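PDB 5H4R: beta-1,3-1,4-glucanase from Caldicellulosiruptor sp. F32, which hydrolyses mixed-linkage beta-1,3-1,4-glucans as a glycoside hydrolase family 5 lichenase, here an engineered mutant crystallised with bound cellotetraose. Local coordinates for residues 41-44 against 45-49; 124-127 against 128-132; 229-232 against 233-237; 302-305 against 306-310. The protein carries 1 engineered substitution. All coordinates share one frame; numbering follows the deposited sequence.

Contact 1 of 4, residues 41-44 against 45-49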
loop_
_atom_site.group_PDB
_atom_site.type_symbol
_atom_site.label_atom_id
_atom_site.label_comp_id
_atom_site.label_asym_id
_atom_site.label_seq_id
_atom_site.Cartn_x
_atom_site.Cartn_y
_atom_site.Cartn_z
ATOM N N LEU A 41 4.572 -1.247 17.500
ATOM C CA LEU A 41 5.350 -0.151 16.951
ATOM C C LEU A 41 6.801 -0.556 16.720
ATOM O O LEU A 41 7.423 -0.045 15.774
ATOM C CB LEU A 41 5.215 1.082 17.843
ATOM C CG LEU A 41 3.814 1.701 17.760
ATOM C CD1 LEU A 41 3.636 2.789 18.832
ATOM C CD2 LEU A 41 3.519 2.270 16.401
ATOM N N LYS A 42 7.328 -1.521 17.510
ATOM C CA LYS A 42 8.652 -2.077 17.216
ATOM C C LYS A 42 8.634 -2.852 15.898
ATOM O O LYS A 42 9.598 -2.790 15.122
ATOM C CB LYS A 42 9.117 -2.961 18.356
ATOM C CG LYS A 42 9.395 -2.209 19.624
ATOM C CD LYS A 42 9.796 -3.178 20.720
ATOM C CE LYS A 42 10.013 -2.481 22.033
ATOM N NZ LYS A 42 10.242 -3.482 23.106
ATOM N N PHE A 43 7.543 -3.589 15.651
ATOM C CA PHE A 43 7.325 -4.291 14.386
ATOM C C PHE A 43 7.353 -3.325 13.207
ATOM O O PHE A 43 8.101 -3.524 12.237
ATOM C CB PHE A 43 5.976 -5.026 14.478
ATOM C CG PHE A 43 5.609 -5.895 13.270
ATOM C CD1 PHE A 43 5.964 -7.245 13.213
ATOM C CD2 PHE A 43 4.856 -5.369 12.236
ATOM C CE1 PHE A 43 5.584 -8.031 12.129
ATOM C CE2 PHE A 43 4.491 -6.151 11.147
ATOM C CZ PHE A 43 4.851 -7.481 11.103
ATOM N N VAL A 44 6.558 -2.250 13.281
ATOM C CA VAL A 44 6.530 -1.265 12.203
ATOM C C VAL A 44 7.904 -0.638 12.003
ATOM O O VAL A 44 8.332 -0.408 10.869
ATOM C CB VAL A 44 5.465 -0.195 12.483
ATOM C CG1 VAL A 44 5.579 0.936 11.453
ATOM C CG2 VAL A 44 4.086 -0.843 12.408
ATOM N N LYS A 45 8.606 -0.323 13.091
ATOM C CA LYS A 45 9.960 0.209 12.945
ATOM C C LYS A 45 10.870 -0.777 12.217
ATOM O O LYS A 45 11.645 -0.384 11.336
ATOM C CB LYS A 45 10.545 0.570 14.306
ATOM C CG LYS A 45 11.917 1.234 14.225
ATOM C CD LYS A 45 12.348 1.728 15.606
ATOM C CE LYS A 45 13.754 2.320 15.577
ATOM N NZ LYS A 45 13.806 3.658 14.916
ATOM N N ASP A 46 10.755 -2.063 12.533
ATOM C CA ASP A 46 11.629 -3.067 11.927
ATOM C C ASP A 46 11.322 -3.254 10.446
ATOM O O ASP A 46 12.206 -3.649 9.677
ATOM C CB ASP A 46 11.499 -4.407 12.663
ATOM C CG ASP A 46 12.654 -5.334 12.382
ATOM O OD1 ASP A 46 13.817 -4.896 12.563
ATOM O OD2 ASP A 46 12.408 -6.499 11.986
ATOM N N MET A 47 10.082 -3.003 10.032
ATOM C CA MET A 47 9.764 -2.991 8.601
ATOM C C MET A 47 10.627 -2.003 7.840
ATOM O O MET A 47 10.918 -2.233 6.664
ATOM C CB MET A 47 8.299 -2.660 8.393
ATOM C CG MET A 47 7.338 -3.750 8.886
ATOM S SD MET A 47 5.603 -3.216 8.862
ATOM C CE MET A 47 5.346 -3.054 7.081
ATOM N N LYS A 48 10.986 -0.883 8.475
ATOM C CA LYS A 48 12.029 0.047 8.038
ATOM C C LYS A 48 11.578 0.925 6.885
ATOM O O LYS A 48 11.371 2.127 7.051
ATOM C CB LYS A 48 13.308 -0.689 7.647
ATOM C CG LYS A 48 14.465 0.288 7.317
ATOM C CD LYS A 48 15.673 -0.397 6.774
ATOM C CE LYS A 48 16.683 0.597 6.196
ATOM N NZ LYS A 48 17.828 -0.129 5.546
ATOM N N ILE A 49 11.447 0.328 5.710
ATOM C CA ILE A 49 11.023 1.044 4.521
ATOM C C ILE A 49 10.686 -0.010 3.480
ATOM O O ILE A 49 11.347 -1.055 3.395
ATOM C CB ILE A 49 12.094 2.029 4.013
ATOM C CG1 ILE A 49 11.525 2.844 2.833
ATOM C CG2 ILE A 49 13.380 1.296 3.635
ATOM C CD1 ILE A 49 12.261 4.106 2.581
#
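Leu-41 O accepts a hydrogen bond from Lys-45 N (2.9 Å), an i to i+4 bond. Lys-42 O takes the same kind of bond from Asp-46 N, and Phe-43 O takes one from Met-47 N. At Phe-43 a side-chain contact joins the backbone one: CG is anti to the backbone N (chi1 -176°), which brings the far end of the ring round to Met-47, the two side chains crossing obliquely, and its CE2 comes 3.9 Å from Met-47 SD. The sulfur stands 4.8 Å from the Phe-43 ring centroid, 55° off the normal, an oblique Met-aromatic contact. Val-44 meets the same thioether through its backbone, its CA lying 4.0 Å from Met-47 SD. With Met-47 cut back to an alanine, the Phe-43 ring would probably lose its sulfur partner and border a gap. Lys-48, with positive phi, is the first residue to leave helical backbone angles. Helix 39-47 lies across the N-terminal end of the barrel: Phe-43 and Met-47 both rest on Ile-182 of strand 181-184, Met-47 also reaches Tyr-135 and Ile-137 of strand 135-139, and Ile-49 packs on helix 385-395.

Contact 2 of 4, residues 124-127 against 128-132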
loop_
_atom_site.group_PDB
_atom_site.type_symbol
_atom_site.label_atom_id
_atom_site.label_comp_id
_atom_site.label_asym_id
_atom_site.label_seq_id
_atom_site.Cartn_x
_atom_site.Cartn_y
_atom_site.Cartn_z
ATOM N N GLN A 124 5.136 -17.984 -5.281
ATOM C CA GLN A 124 6.539 -18.044 -5.671
ATOM C C GLN A 124 7.235 -16.719 -5.397
ATOM O O GLN A 124 8.369 -16.693 -4.911
ATOM C CB GLN A 124 6.626 -18.407 -7.141
ATOM C CG GLN A 124 7.986 -18.690 -7.653
ATOM C CD GLN A 124 7.900 -19.405 -8.984
ATOM O OE1 GLN A 124 7.000 -19.131 -9.805
ATOM N NE2 GLN A 124 8.807 -20.355 -9.194
ATOM N N VAL A 125 6.577 -15.607 -5.715
ATOM C CA VAL A 125 7.177 -14.293 -5.498
ATOM C C VAL A 125 7.236 -13.935 -4.008
ATOM O O VAL A 125 8.233 -13.370 -3.530
ATOM C CB VAL A 125 6.428 -13.244 -6.336
ATOM C CG1 VAL A 125 6.987 -11.841 -6.037
ATOM C CG2 VAL A 125 6.579 -13.588 -7.805
ATOM N N VAL A 126 6.208 -14.292 -3.233
ATOM C CA VAL A 126 6.287 -14.120 -1.780
ATOM C C VAL A 126 7.512 -14.855 -1.242
ATOM O O VAL A 126 8.239 -14.347 -0.374
ATOM C CB VAL A 126 4.980 -14.605 -1.124
ATOM C CG1 VAL A 126 5.127 -14.632 0.420
ATOM C CG2 VAL A 126 3.822 -13.721 -1.568
ATOM N N ASP A 127 7.764 -16.060 -1.759
ATOM C CA ASP A 127 8.897 -16.860 -1.303
ATOM C C ASP A 127 10.223 -16.174 -1.620
ATOM O O ASP A 127 11.177 -16.279 -0.839
ATOM C CB ASP A 127 8.859 -18.272 -1.922
ATOM C CG ASP A 127 7.831 -19.192 -1.266
ATOM O OD1 ASP A 127 7.132 -18.754 -0.336
ATOM O OD2 ASP A 127 7.709 -20.366 -1.683
ATOM N N TYR A 128 10.316 -15.477 -2.768
ATOM C CA TYR A 128 11.541 -14.733 -3.050
ATOM C C TYR A 128 11.843 -13.781 -1.910
ATOM O O TYR A 128 13.001 -13.625 -1.505
ATOM C CB TYR A 128 11.452 -13.887 -4.328
ATOM C CG TYR A 128 11.203 -14.579 -5.655
ATOM C CD1 TYR A 128 11.562 -15.897 -5.881
ATOM C CD2 TYR A 128 10.611 -13.875 -6.686
ATOM C CE1 TYR A 128 11.315 -16.505 -7.125
ATOM C CE2 TYR A 128 10.367 -14.465 -7.917
ATOM C CZ TYR A 128 10.717 -15.761 -8.135
ATOM O OH TYR A 128 10.454 -16.291 -9.388
ATOM N N ALA A 129 10.803 -13.096 -1.426
ATOM C CA ALA A 129 10.960 -12.093 -0.372
ATOM C C ALA A 129 11.197 -12.735 0.988
ATOM O O ALA A 129 12.008 -12.242 1.791
ATOM C CB ALA A 129 9.728 -11.204 -0.331
ATOM N N MET A 130 10.493 -13.825 1.285
ATOM C CA MET A 130 10.743 -14.529 2.543
ATOM C C MET A 130 12.176 -15.042 2.610
ATOM O O MET A 130 12.796 -15.048 3.679
ATOM C CB MET A 130 9.759 -15.692 2.721
ATOM C CG MET A 130 8.298 -15.266 2.758
ATOM S SD MET A 130 7.813 -14.398 4.277
ATOM C CE MET A 130 7.966 -15.678 5.496
ATOM N N LYS A 131 12.724 -15.514 1.485
ATOM C CA LYS A 131 14.101 -15.992 1.502
ATOM C C LYS A 131 15.070 -14.877 1.856
ATOM O O LYS A 131 16.137 -15.140 2.434
ATOM C CB LYS A 131 14.454 -16.608 0.155
ATOM C CG LYS A 131 13.848 -17.980 -0.027
ATOM C CD LYS A 131 14.167 -18.561 -1.407
ATOM C CE LYS A 131 13.940 -20.085 -1.476
ATOM N NZ LYS A 131 12.503 -20.463 -1.426
ATOM N N ASN A 132 14.702 -13.644 1.549
ATOM C CA ASN A 132 15.468 -12.456 1.898
ATOM C C ASN A 132 15.098 -11.912 3.274
ATOM O O ASN A 132 15.577 -10.841 3.649
ATOM C CB ASN A 132 15.273 -11.376 0.845
ATOM C CG ASN A 132 16.180 -11.573 -0.373
ATOM O OD1 ASN A 132 17.401 -11.387 -0.300
ATOM N ND2 ASN A 132 15.590 -11.949 -1.486
#
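Met-130 N gives Val-126 O a nearly straight hydrogen bond of 2.8 Å, and Lys-131 N does the same for Asp-127 O at 2.9 Å; both are i to i+4 bonds of the last turns of helix 116-131. Tyr-128 N binds Gln-124 O at 3.1 Å, while the bond from Ala-129 N to Val-125 O is weak. Past the helix end, Asn-132 folds its amide back, ND2 donating to Tyr-128 O and also to Asp-87 OD1.

The packing centres on the Tyr-128 ring. Tyr-128 holds CG anti to its carbonyl carbon (chi1 -61°), which lays the ring back over the preceding turn: Gln-124 O stands 3.4 Å above the ring plane toward the rim, and Val-125 CA makes an off-centre CH-pi contact, 4.1 Å from the centroid. Val-125 CG2 adds a touch on CE2 at 3.9 Å. Near the hydroxyl, the Gln-124 side chain runs aslant the ring, its CG 3.9 Å from Tyr-128 OH, and Arg-121 NH1 bonds both Tyr-128 OH and Gln-124 OE1. Replacing Tyr-128 by a serine would probably uncover the Gln-124 and Val-125 backbone and cost Arg-121 one of its two acceptors here. On another flank Val-126 CG1 and Met-130 CG lie side by side, 4.0 Å apart.

Val-125, Val-126 and Ala-129 face the barrel; all three pack on strand 96-99, Val-126 and Ala-129 also on strand 135-139, whereas Tyr-128 leans on Lys-83 and Ile-86 of helix 83-91. Asp-127 OD1 bonds Tyr-177 OH in a nearby loop.

Contact 3 of 4, residues 229-232 against 233-237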
loop_
_atom_site.group_PDB
_atom_site.type_symbol
_atom_site.label_atom_id
_atom_site.label_comp_id
_atom_site.label_asym_id
_atom_site.label_seq_id
_atom_site.Cartn_x
_atom_site.Cartn_y
_atom_site.Cartn_z
ATOM N N GLY A 229 -6.815 -20.389 11.285
ATOM C CA GLY A 229 -5.882 -21.090 12.147
ATOM C C GLY A 229 -4.423 -20.829 11.834
ATOM O O GLY A 229 -4.051 -19.921 11.090
ATOM N N GLY A 230 -3.578 -21.657 12.449
ATOM C CA GLY A 230 -2.142 -21.509 12.277
ATOM C C GLY A 230 -1.653 -20.148 12.723
ATOM O O GLY A 230 -2.136 -19.558 13.697
ATOM N N ASN A 231 -0.692 -19.607 11.980
ATOM C CA ASN A 231 -0.191 -18.288 12.332
ATOM C C ASN A 231 -1.159 -17.172 11.956
ATOM O O ASN A 231 -0.907 -16.015 12.311
ATOM C CB ASN A 231 1.169 -18.028 11.682
ATOM C CG ASN A 231 1.931 -16.920 12.383
ATOM O OD1 ASN A 231 1.957 -16.861 13.611
ATOM N ND2 ASN A 231 2.534 -16.023 11.610
ATOM N N ASN A 232 -2.239 -17.478 11.239
ATOM C CA ASN A 232 -3.211 -16.436 10.923
ATOM C C ASN A 232 -3.985 -15.977 12.148
ATOM O O ASN A 232 -4.652 -14.934 12.075
ATOM C CB ASN A 232 -4.193 -16.898 9.841
ATOM C CG ASN A 232 -3.516 -17.182 8.511
ATOM O OD1 ASN A 232 -2.476 -16.616 8.197
ATOM N ND2 ASN A 232 -4.115 -18.069 7.724
ATOM N N VAL A 233 -3.903 -16.700 13.269
ATOM C CA VAL A 233 -4.608 -16.266 14.476
ATOM C C VAL A 233 -3.990 -15.012 15.074
ATOM O O VAL A 233 -4.693 -14.261 15.769
ATOM C CB VAL A 233 -4.647 -17.387 15.528
ATOM C CG1 VAL A 233 -5.315 -18.618 14.969
ATOM C CG2 VAL A 233 -3.250 -17.715 16.043
ATOM N N SER A 234 -2.702 -14.735 14.805
ATOM C CA SER A 234 -1.996 -13.623 15.441
ATOM C C SER A 234 -1.219 -12.730 14.474
ATOM O O SER A 234 -0.610 -11.747 14.917
ATOM C CB SER A 234 -1.025 -14.170 16.491
ATOM O OG SER A 234 -0.227 -15.183 15.904
ATOM N N ARG A 235 -1.181 -13.077 13.192
ATOM C CA ARG A 235 -0.520 -12.276 12.167
ATOM C C ARG A 235 -1.013 -10.835 12.198
ATOM O O ARG A 235 -2.186 -10.571 12.474
ATOM C CB ARG A 235 -0.841 -12.923 10.807
ATOM C CG ARG A 235 -0.349 -12.254 9.588
ATOM C CD ARG A 235 -0.738 -13.007 8.321
ATOM N NE ARG A 235 -0.607 -14.457 8.388
ATOM C CZ ARG A 235 0.543 -15.116 8.416
ATOM N NH1 ARG A 235 1.691 -14.456 8.439
ATOM N NH2 ARG A 235 0.547 -16.437 8.503
ATOM N N TYR A 236 -0.122 -9.895 11.882
ATOM C CA TYR A 236 -0.550 -8.507 11.718
ATOM C C TYR A 236 -1.362 -8.350 10.442
ATOM O O TYR A 236 -1.033 -8.929 9.403
ATOM C CB TYR A 236 0.653 -7.561 11.679
ATOM C CG TYR A 236 1.307 -7.340 13.020
ATOM C CD1 TYR A 236 2.316 -8.190 13.471
ATOM C CD2 TYR A 236 0.927 -6.283 13.843
ATOM C CE1 TYR A 236 2.931 -7.996 14.689
ATOM C CE2 TYR A 236 1.527 -6.089 15.079
ATOM C CZ TYR A 236 2.527 -6.953 15.496
ATOM O OH TYR A 236 3.138 -6.788 16.715
ATOM N N LEU A 237 -2.406 -7.519 10.519
ATOM C CA LEU A 237 -3.352 -7.285 9.441
ATOM C C LEU A 237 -3.514 -5.786 9.256
ATOM O O LEU A 237 -3.675 -5.058 10.235
ATOM C CB LEU A 237 -4.698 -7.891 9.758
ATOM C CG LEU A 237 -4.740 -9.329 10.226
ATOM C CD1 LEU A 237 -6.157 -9.722 10.631
ATOM C CD2 LEU A 237 -4.221 -10.237 9.118
#
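Asn-232 and Arg-235 join side chain to side chain across a short 3-10 turn, in the loop that leads from helix 205-226 into barrel strand 237-240. The guanidinium comes side-on, NE and NH2 both donating to the one oxygen Asn-232 OD1, at 2.9 Å from NE and 3.0 Å from NH2. That oxygen lies in the guanidinium plane. NE meets it in the carbonyl plane, while NH2 arrives tilted 32° from it, and the amide and guanidinium planes stand 68° apart. Arg-235 reaches back over the turn by holding CG anti to the backbone N (chi1 177°) and bending at chi3. Two grips on OD1 fix the Asn-232 amide, whose ND2 donates to Thr-228 OG1 and Ala-171 O.

Asn-231 borders the same guanidinium. Its backbone O lies over one face, 3.9 Å above the plane and offset toward the rim. The backbone bonds of the turn are weak: Val-233 N to Gly-230 O, and both Ser-234 N and Arg-235 N to Asn-231 O. Outside them, Val-233 CG2 touches Gly-230 O at 3.2 Å and CG1 reaches Gly-229 CA at 3.8 Å.

The buried charge of Arg-235 has further acceptors: NH2 bonds Tyr-177 O, and NH1 bonds Asn-178 O and Leu-181 O, tying the loop to the start of strand 181-184. Leu-237 begins strand 237-240, its side chain packed against Phe-183 of strand 181-184, Ile-267 of strand 267-272 and helix 205-226.

Contact 4 of 4, residues 302-305 against 306-310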
loop_
_atom_site.group_PDB
_atom_site.type_symbol
_atom_site.label_atom_id
_atom_site.label_comp_id
_atom_site.label_asym_id
_atom_site.label_seq_id
_atom_site.Cartn_x
_atom_site.Cartn_y
_atom_site.Cartn_z
ATOM N N ARG A 302 3.971 21.397 3.981
ATOM C CA ARG A 302 2.746 21.504 4.779
ATOM C C ARG A 302 1.880 20.240 4.750
ATOM O O ARG A 302 1.420 19.766 5.798
ATOM C CB ARG A 302 1.930 22.697 4.274
ATOM C CG ARG A 302 0.760 23.025 5.158
ATOM C CD ARG A 302 -0.214 24.007 4.435
ATOM N NE ARG A 302 -1.067 23.259 3.513
ATOM C CZ ARG A 302 -2.240 23.669 3.062
ATOM N NH1 ARG A 302 -2.723 24.850 3.411
ATOM N NH2 ARG A 302 -2.936 22.876 2.257
ATOM N N ASP A 303 1.554 19.746 3.553
ATOM C CA ASP A 303 0.575 18.661 3.463
ATOM C C ASP A 303 1.123 17.336 3.999
ATOM O O ASP A 303 0.337 16.490 4.439
ATOM C CB ASP A 303 0.126 18.465 2.012
ATOM C CG ASP A 303 -0.751 19.594 1.487
ATOM O OD1 ASP A 303 -1.128 20.503 2.259
ATOM O OD2 ASP A 303 -1.106 19.537 0.280
ATOM N N ILE A 304 2.444 17.145 3.961
ATOM C CA ILE A 304 3.090 15.970 4.554
ATOM C C ILE A 304 2.954 16.022 6.061
ATOM O O ILE A 304 2.449 15.086 6.693
ATOM C CB ILE A 304 4.566 15.915 4.123
ATOM C CG1 ILE A 304 4.654 15.713 2.611
ATOM C CG2 ILE A 304 5.346 14.832 4.885
ATOM C CD1 ILE A 304 5.983 15.906 2.025
ATOM N N ASP A 305 3.380 17.139 6.658
ATOM C CA ASP A 305 3.298 17.282 8.103
ATOM C C ASP A 305 1.875 17.086 8.593
ATOM O O ASP A 305 1.652 16.452 9.633
ATOM C CB ASP A 305 3.763 18.664 8.550
ATOM C CG ASP A 305 5.183 18.980 8.159
ATOM O OD1 ASP A 305 5.949 18.062 7.843
ATOM O OD2 ASP A 305 5.541 20.181 8.211
ATOM N N TYR A 306 0.901 17.675 7.894
ATOM C CA TYR A 306 -0.449 17.737 8.437
ATOM C C TYR A 306 -1.057 16.353 8.604
ATOM O O TYR A 306 -1.578 16.026 9.674
ATOM C CB TYR A 306 -1.364 18.589 7.574
ATOM C CG TYR A 306 -2.700 18.810 8.273
ATOM C CD1 TYR A 306 -2.747 19.532 9.459
ATOM C CD2 TYR A 306 -3.884 18.283 7.784
ATOM C CE1 TYR A 306 -3.919 19.727 10.139
ATOM C CE2 TYR A 306 -5.089 18.498 8.469
ATOM C CZ TYR A 306 -5.087 19.212 9.644
ATOM O OH TYR A 306 -6.258 19.442 10.362
ATOM N N PHE A 307 -1.062 15.542 7.544
ATOM C CA PHE A 307 -1.737 14.262 7.704
ATOM C C PHE A 307 -0.956 13.357 8.654
ATOM O O PHE A 307 -1.555 12.582 9.403
ATOM C CB PHE A 307 -1.999 13.601 6.326
ATOM C CG PHE A 307 -0.866 12.759 5.804
ATOM C CD1 PHE A 307 -0.765 11.397 6.111
ATOM C CD2 PHE A 307 0.070 13.302 4.959
ATOM C CE1 PHE A 307 0.268 10.645 5.626
ATOM C CE2 PHE A 307 1.115 12.541 4.469
ATOM C CZ PHE A 307 1.202 11.199 4.794
ATOM N N MET A 308 0.369 13.466 8.673
ATOM C CA MET A 308 1.149 12.628 9.571
ATOM C C MET A 308 0.922 13.037 11.018
ATOM O O MET A 308 0.816 12.176 11.908
ATOM C CB MET A 308 2.621 12.706 9.192
ATOM C CG MET A 308 2.929 12.102 7.842
ATOM S SD MET A 308 4.695 11.981 7.640
ATOM C CE MET A 308 4.788 11.238 6.028
ATOM N N ASP A 309 0.814 14.344 11.272
ATOM C CA ASP A 309 0.479 14.809 12.611
ATOM C C ASP A 309 -0.860 14.253 13.080
ATOM O O ASP A 309 -1.002 13.842 14.238
ATOM C CB ASP A 309 0.420 16.332 12.655
ATOM C CG ASP A 309 1.791 16.983 12.698
ATOM O OD1 ASP A 309 2.786 16.317 13.088
ATOM O OD2 ASP A 309 1.855 18.190 12.353
ATOM N N LYS A 310 -1.869 14.247 12.203
ATOM C CA LYS A 310 -3.181 13.786 12.632
ATOM C C LYS A 310 -3.172 12.284 12.902
ATOM O O LYS A 310 -3.833 11.813 13.842
ATOM C CB LYS A 310 -4.242 14.134 11.585
ATOM C CG LYS A 310 -4.420 15.631 11.317
ATOM C CD LYS A 310 -4.947 16.376 12.490
ATOM C CE LYS A 310 -3.864 17.117 13.287
ATOM N NZ LYS A 310 -4.467 17.974 14.382
#
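Phe-307 holds CG between its backbone N and carbonyl carbon (chi1 87°), a crowded position that swings the ring back against the preceding turn. Asp-303 O lies at the ring edge, in its plane, 3.2 Å from CD2, and Ile-304 O is 3.4 Å from the same carbon. The backbone N of Phe-307 stands 3.5 Å from Asp-303 O, farther than CD2. Met-308 has CG anti to the carbonyl carbon (chi1 -66°) and an extended chain beyond, which carries it alongside Ile-304, the two pointing the same way. Its CE meets Ile-304 CG2 at 3.8 Å, and its CG lies over one face of the Phe-307 ring, 3.6 Å above the plane and toward the rim.

Three i to i+4 bonds bind the turns: Tyr-306 N to Arg-302 O, a long one of 3.3 Å from Met-308 N to Ile-304 O, and Asp-309 N to Asp-305 O at 2.8 Å. On the outer side Arg-302 grips its neighbour Asp-303 side-on, NE and NH2 both bonded to OD1 in the guanidinium plane; the NH2 bond, a salt bridge of 3.0 Å, uses the syn lone pair.

Asp-305 OD1 bonds Tyr-345 OH, and Asp-309 OD1 forms a salt bridge with Arg-353 NE, both linking helix 298-316 to helix 336-352 and the loop after it. Between that helix and the barrel, Phe-307 and Met-308 pack on Tyr-346 and on Ile-324 of strand 322-327; Met-308 also touches Ala-349 and Ala-350.

Contacts 1 to 4 follow one another along a single chain folded as an eight-stranded parallel beta/alpha barrel. Contact 1 lies on helix 39-47, across the barrel's N-terminal end; contact 2 ends the outer helix leading to strand 135-139, contact 3 is the loop entering strand 237-240, and contact 4 lies on the outer helix before strand 322-327. The centres of contacts 1 and 3 are 18 Å apart, yet the two touch where Phe-43 stacks on Tyr-236. Contacts 2 and 4 lie on opposite sides of the chain's centre, about 34 Å between centres. The set thus describes the scaffold around the substrate site; the side chain of Phe-307 is about 10 Å from a bound glucose unit.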